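Local structure of methionine-binding protein (Coxiella burnetii, 3TQW) at residues S39-P44 with A170-Y175; Y73-I78 with V200-E205. The protein binds methionine and probably serves as the periplasmic substrate-binding lipoprotein of an ABC transporter that imports it. All blocks are in the same frame, centred on the assembly; numbering follows the deposited sequence.

Interaction 1: residues S39-P44 with A170-Y175. With MET (methionine), chain C.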
# COMPACT_ATOMS: atom_id res chain seq x y z
N SER A 39 -1.42 12.67 -4.57
CA SER A 39 -2.74 12.04 -4.66
C SER A 39 -2.79 10.94 -5.71
O SER A 39 -3.87 10.57 -6.19
CB SER A 39 -3.80 13.09 -4.96
OG SER A 39 -3.79 14.13 -4.00
N ASP A 40 -1.63 10.41 -6.07
CA ASP A 40 -1.56 9.27 -6.97
C ASP A 40 -0.27 8.50 -6.67
O ASP A 40 0.80 9.09 -6.55
CB ASP A 40 -1.57 9.73 -8.43
CG ASP A 40 -1.80 8.59 -9.41
OD1 ASP A 40 -1.18 7.52 -9.24
OD2 ASP A 40 -2.62 8.78 -10.33
N TYR A 41 -0.40 7.18 -6.51
CA TYR A 41 0.74 6.30 -6.29
C TYR A 41 1.86 6.56 -7.31
O TYR A 41 3.04 6.41 -7.00
CB TYR A 41 0.32 4.84 -6.46
CG TYR A 41 -0.41 4.19 -5.30
CD1 TYR A 41 -0.45 4.77 -4.03
CD2 TYR A 41 -1.03 2.96 -5.47
CE1 TYR A 41 -1.11 4.14 -2.97
CE2 TYR A 41 -1.68 2.32 -4.43
CZ TYR A 41 -1.72 2.91 -3.19
OH TYR A 41 -2.38 2.25 -2.17
N ASN A 42 1.48 6.91 -8.54
CA ASN A 42 2.46 6.99 -9.62
C ASN A 42 3.33 8.25 -9.63
O ASN A 42 4.18 8.42 -10.50
CB ASN A 42 1.80 6.77 -11.00
CG ASN A 42 0.89 7.93 -11.43
OD1 ASN A 42 0.95 9.03 -10.89
ND2 ASN A 42 0.06 7.67 -12.44
N THR A 43 3.14 9.12 -8.63
CA THR A 43 3.81 10.42 -8.64
C THR A 43 5.01 10.63 -7.69
O THR A 43 6.00 11.23 -8.09
CB THR A 43 2.79 11.58 -8.50
OG1 THR A 43 1.84 11.49 -9.57
CG2 THR A 43 3.48 12.94 -8.59
N PRO A 44 4.93 10.16 -6.43
CA PRO A 44 6.04 10.44 -5.50
C PRO A 44 7.43 9.98 -5.97
O PRO A 44 8.42 10.61 -5.59
CB PRO A 44 5.63 9.70 -4.22
CG PRO A 44 4.12 9.73 -4.26
CD PRO A 44 3.79 9.53 -5.73
N ALA A 170 -10.65 -5.78 -3.68
CA ALA A 170 -9.39 -5.76 -2.95
C ALA A 170 -8.93 -4.31 -2.90
O ALA A 170 -8.71 -3.70 -3.95
CB ALA A 170 -8.36 -6.62 -3.67
N ILE A 171 -8.79 -3.76 -1.70
CA ILE A 171 -8.49 -2.34 -1.55
C ILE A 171 -7.27 -2.10 -0.65
O ILE A 171 -7.17 -2.68 0.43
CB ILE A 171 -9.70 -1.59 -0.95
CG1 ILE A 171 -10.97 -1.89 -1.77
CG2 ILE A 171 -9.43 -0.08 -0.86
CD1 ILE A 171 -12.23 -1.19 -1.25
N ASN A 172 -6.34 -1.26 -1.10
CA ASN A 172 -5.20 -0.91 -0.26
C ASN A 172 -5.69 -0.19 0.98
O ASN A 172 -6.58 0.65 0.91
CB ASN A 172 -4.21 -0.01 -1.00
CG ASN A 172 -3.61 -0.66 -2.23
OD1 ASN A 172 -2.52 -1.23 -2.17
ND2 ASN A 172 -4.31 -0.57 -3.35
N THR A 173 -5.11 -0.52 2.12
CA THR A 173 -5.53 0.06 3.39
C THR A 173 -5.54 1.60 3.41
O THR A 173 -6.45 2.20 3.98
CB THR A 173 -4.69 -0.51 4.54
OG1 THR A 173 -4.98 -1.91 4.67
CG2 THR A 173 -5.02 0.21 5.86
N ASN A 174 -4.55 2.24 2.78
CA ASN A 174 -4.52 3.70 2.80
C ASN A 174 -5.76 4.30 2.13
O ASN A 174 -6.14 5.43 2.43
CB ASN A 174 -3.22 4.26 2.19
CG ASN A 174 -3.15 4.09 0.69
OD1 ASN A 174 -2.94 2.98 0.20
ND2 ASN A 174 -3.31 5.18 -0.05
N TYR A 175 -6.39 3.54 1.24
CA TYR A 175 -7.61 4.01 0.57
C TYR A 175 -8.88 3.52 1.26
O TYR A 175 -9.90 4.21 1.25
CB TYR A 175 -7.61 3.63 -0.92
CG TYR A 175 -6.63 4.43 -1.75
CD1 TYR A 175 -6.64 5.82 -1.71
CD2 TYR A 175 -5.69 3.81 -2.54
CE1 TYR A 175 -5.75 6.57 -2.46
CE2 TYR A 175 -4.78 4.54 -3.30
CZ TYR A 175 -4.82 5.92 -3.25
OH TYR A 175 -3.91 6.65 -3.99
N MET C . 0.36 1.78 1.29
CA MET C . 0.04 0.89 0.16
C MET C . -0.08 -0.54 0.66
O MET C . 0.69 -0.95 1.53
CB MET C . 1.14 1.00 -0.91
CG MET C . 0.92 0.17 -2.18
SD MET C . 2.27 0.37 -3.37
CE MET C . 2.04 2.10 -3.80
OXT MET C . -0.92 -1.32 0.21
O HOH W 1 -2.99 5.96 -6.49

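Interaction 2: residues Y73-I78 with V200-E205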
# COMPACT_ATOMS: atom_id res chain seq x y z
N TYR A 73 14.01 5.00 -12.93
CA TYR A 73 14.44 5.80 -11.79
C TYR A 73 15.59 5.14 -11.04
O TYR A 73 15.61 3.93 -10.85
CB TYR A 73 13.29 6.01 -10.80
CG TYR A 73 12.09 6.73 -11.37
CD1 TYR A 73 12.24 7.82 -12.22
CD2 TYR A 73 10.80 6.32 -11.05
CE1 TYR A 73 11.13 8.48 -12.73
CE2 TYR A 73 9.70 6.97 -11.55
CZ TYR A 73 9.87 8.05 -12.39
OH TYR A 73 8.76 8.69 -12.89
N LYS A 74 16.55 5.95 -10.60
CA LYS A 74 17.61 5.47 -9.72
C LYS A 74 17.24 5.76 -8.27
O LYS A 74 17.67 6.76 -7.69
CB LYS A 74 18.96 6.08 -10.11
CG LYS A 74 19.38 5.72 -11.54
CD LYS A 74 20.84 6.04 -11.80
CE LYS A 74 21.13 7.53 -11.66
NZ LYS A 74 20.44 8.36 -12.69
N ILE A 75 16.43 4.88 -7.70
CA ILE A 75 15.87 5.03 -6.37
C ILE A 75 16.04 3.74 -5.62
O ILE A 75 15.93 2.66 -6.20
CB ILE A 75 14.35 5.32 -6.46
CG1 ILE A 75 14.09 6.70 -7.06
CG2 ILE A 75 13.70 5.17 -5.09
CD1 ILE A 75 12.64 6.92 -7.46
N VAL A 76 16.30 3.83 -4.32
CA VAL A 76 16.49 2.64 -3.50
C VAL A 76 15.76 2.79 -2.17
O VAL A 76 15.50 3.90 -1.71
CB VAL A 76 17.99 2.39 -3.20
CG1 VAL A 76 18.74 2.10 -4.49
CG2 VAL A 76 18.60 3.60 -2.48
N SER A 77 15.43 1.65 -1.55
CA SER A 77 14.85 1.65 -0.21
C SER A 77 15.97 1.78 0.81
O SER A 77 17.02 1.16 0.66
CB SER A 77 14.07 0.36 0.03
OG SER A 77 13.76 0.22 1.41
N ILE A 78 15.74 2.57 1.86
CA ILE A 78 16.69 2.62 2.98
C ILE A 78 16.09 2.07 4.28
O ILE A 78 16.67 2.23 5.35
CB ILE A 78 17.27 4.02 3.20
CG1 ILE A 78 16.15 5.06 3.38
CG2 ILE A 78 18.16 4.40 2.03
CD1 ILE A 78 16.65 6.40 3.92
N VAL A 200 8.18 1.15 2.48
CA VAL A 200 9.57 1.54 2.65
C VAL A 200 9.75 3.03 2.53
O VAL A 200 8.89 3.75 2.01
CB VAL A 200 10.47 0.84 1.60
CG1 VAL A 200 10.33 -0.68 1.70
CG2 VAL A 200 10.14 1.32 0.19
N VAL A 201 10.89 3.50 3.03
CA VAL A 201 11.34 4.84 2.73
C VAL A 201 12.30 4.75 1.56
O VAL A 201 13.30 4.03 1.63
CB VAL A 201 12.04 5.48 3.94
CG1 VAL A 201 12.64 6.82 3.55
CG2 VAL A 201 11.04 5.66 5.10
N ALA A 202 11.98 5.45 0.48
CA ALA A 202 12.81 5.43 -0.71
C ALA A 202 13.52 6.76 -0.88
O ALA A 202 12.97 7.82 -0.57
CB ALA A 202 11.96 5.10 -1.94
N VAL A 203 14.77 6.70 -1.34
CA VAL A 203 15.56 7.90 -1.60
C VAL A 203 16.31 7.73 -2.91
O VAL A 203 16.38 6.62 -3.46
CB VAL A 203 16.59 8.15 -0.47
CG1 VAL A 203 15.89 8.25 0.88
CG2 VAL A 203 17.63 7.04 -0.46
N ARG A 204 16.89 8.81 -3.42
CA ARG A 204 17.73 8.71 -4.61
C ARG A 204 18.97 7.87 -4.30
O ARG A 204 19.53 7.95 -3.21
CB ARG A 204 18.12 10.09 -5.13
CG ARG A 204 16.96 10.88 -5.72
CD ARG A 204 17.42 12.24 -6.25
NE ARG A 204 17.86 13.13 -5.17
CZ ARG A 204 17.04 13.87 -4.43
NH1 ARG A 204 15.74 13.83 -4.64
NH2 ARG A 204 17.53 14.65 -3.47
N GLU A 205 19.37 7.07 -5.27
CA GLU A 205 20.55 6.21 -5.14
C GLU A 205 21.75 6.96 -4.56
O GLU A 205 22.43 6.45 -3.67
CB GLU A 205 20.91 5.62 -6.51
CG GLU A 205 22.35 5.14 -6.62
CD GLU A 205 22.65 3.96 -5.73
OE1 GLU A 205 21.69 3.30 -5.27
OE2 GLU A 205 23.85 3.70 -5.47

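Interaction 1: residues S39-P44 with A170-Y175
Y41 reaches across the ligand cleft of this two-lobed periplasmic binding protein and meets Y175 and N174 on the far side; Y41 and N174 both line the methionine pocket. Its ring stands on the loop after strand 33-38, belonging to the lobe built on the six-stranded sheet, while 170-175 runs from strand 168-171 of the other sheet into the short helix 173-176. A tyrosine suits this place because it is long, flat and polar at its end. One face receives the bound methionine, whose CE lies 3.4 Å above the plane of the Y41 ring, over its centre, a CH-pi type of contact. Over the opposite face comes Y175 OH; the two rings slide past each other with planes 42° apart, neither stacked nor edge-to-face, and Y41 CZ lies 3.5 Å from Y175 CE2. A tyrosine at 175 supplies both ring carbons and a hydroxyl: a water 2.8 Å from Y175 OH accepts from the backbone N of Y41, bridging the lobes. N174 approaches the ring edge. With its CG between the backbone N and carbonyl carbon (chi1 71°), the asparagine serves two partners at once, OD1 turning to the Y41 hydroxyl while ND2 lies over the centre of the Y175 ring. Y41 OH donates to N174 OD1 over a short 2.5 Å, in the carbonyl plane and on a lone pair, with a C=O...donor angle of 132°.

Interaction 2: residues Y73-I78 with V200-E205
I78 lies across V203 at about a right angle, its CD1 3.6 Å from V203 CG1 and its CG2 against V203 CG2. What brings CD1 there is the first torsion, which sets CG1 between the backbone N and carbonyl carbon (chi1 55°); the same torsion lets CD1 touch V201 CG1 as well. V76 projects on the same face as V203, and the two valines meet more loosely at an oblique angle, CG2 to CG2 at 4.1 Å. Valines suit the extended backbone of these strands, which beta-branched residues favour, and helix 211-220 covers I78, V201 and V203. The backbones form an antiparallel ladder between two inner strands of the six-stranded mixed sheet: V76 and V203 are a hydrogen-bonded pair, linked by V76 N to V203 O and V203 N to V76 O, both 2.9 Å, with I78 N to V201 O continuing the series. On the other face S77 and A202, both small, form a non-hydrogen-bonded pair, and the A202 methyl leaves room for I75 CG2 at 3.6 Å. S77 OG, anti to its own N (chi1 167°), rests 3.4 Å from V200 CB while bonding to G79 N. Beyond the ladder, E205 N donates to K74 O at 3.0 Å. The E205 side chain passes V76 at a slant, OE1 3.3 Å from V76 CG1, while OE2 forms a salt bridge with K208.

How the interactions relate
From the N terminus, the chain passes through strand 33-38 into 39-44 and, after helix 44-49, strand 55-60 and helix 61-71, reaches 73-78; these are the first halves of both contacts. It then builds the second lobe before 170-175 returns to the cleft and closes interaction 1, a loop of 125 intervening residues; 200-205 closes interaction 2 after 121. Because the segments alternate, the two loops cross. Interaction 1 joins the two lobes across the methionine site, whereas interaction 2 stays within the six-stranded sheet, pairing strand 75-83 with strand 198-204. Their centres are 18 Å apart and they do not touch, although their nearest atoms come within about 5 Å.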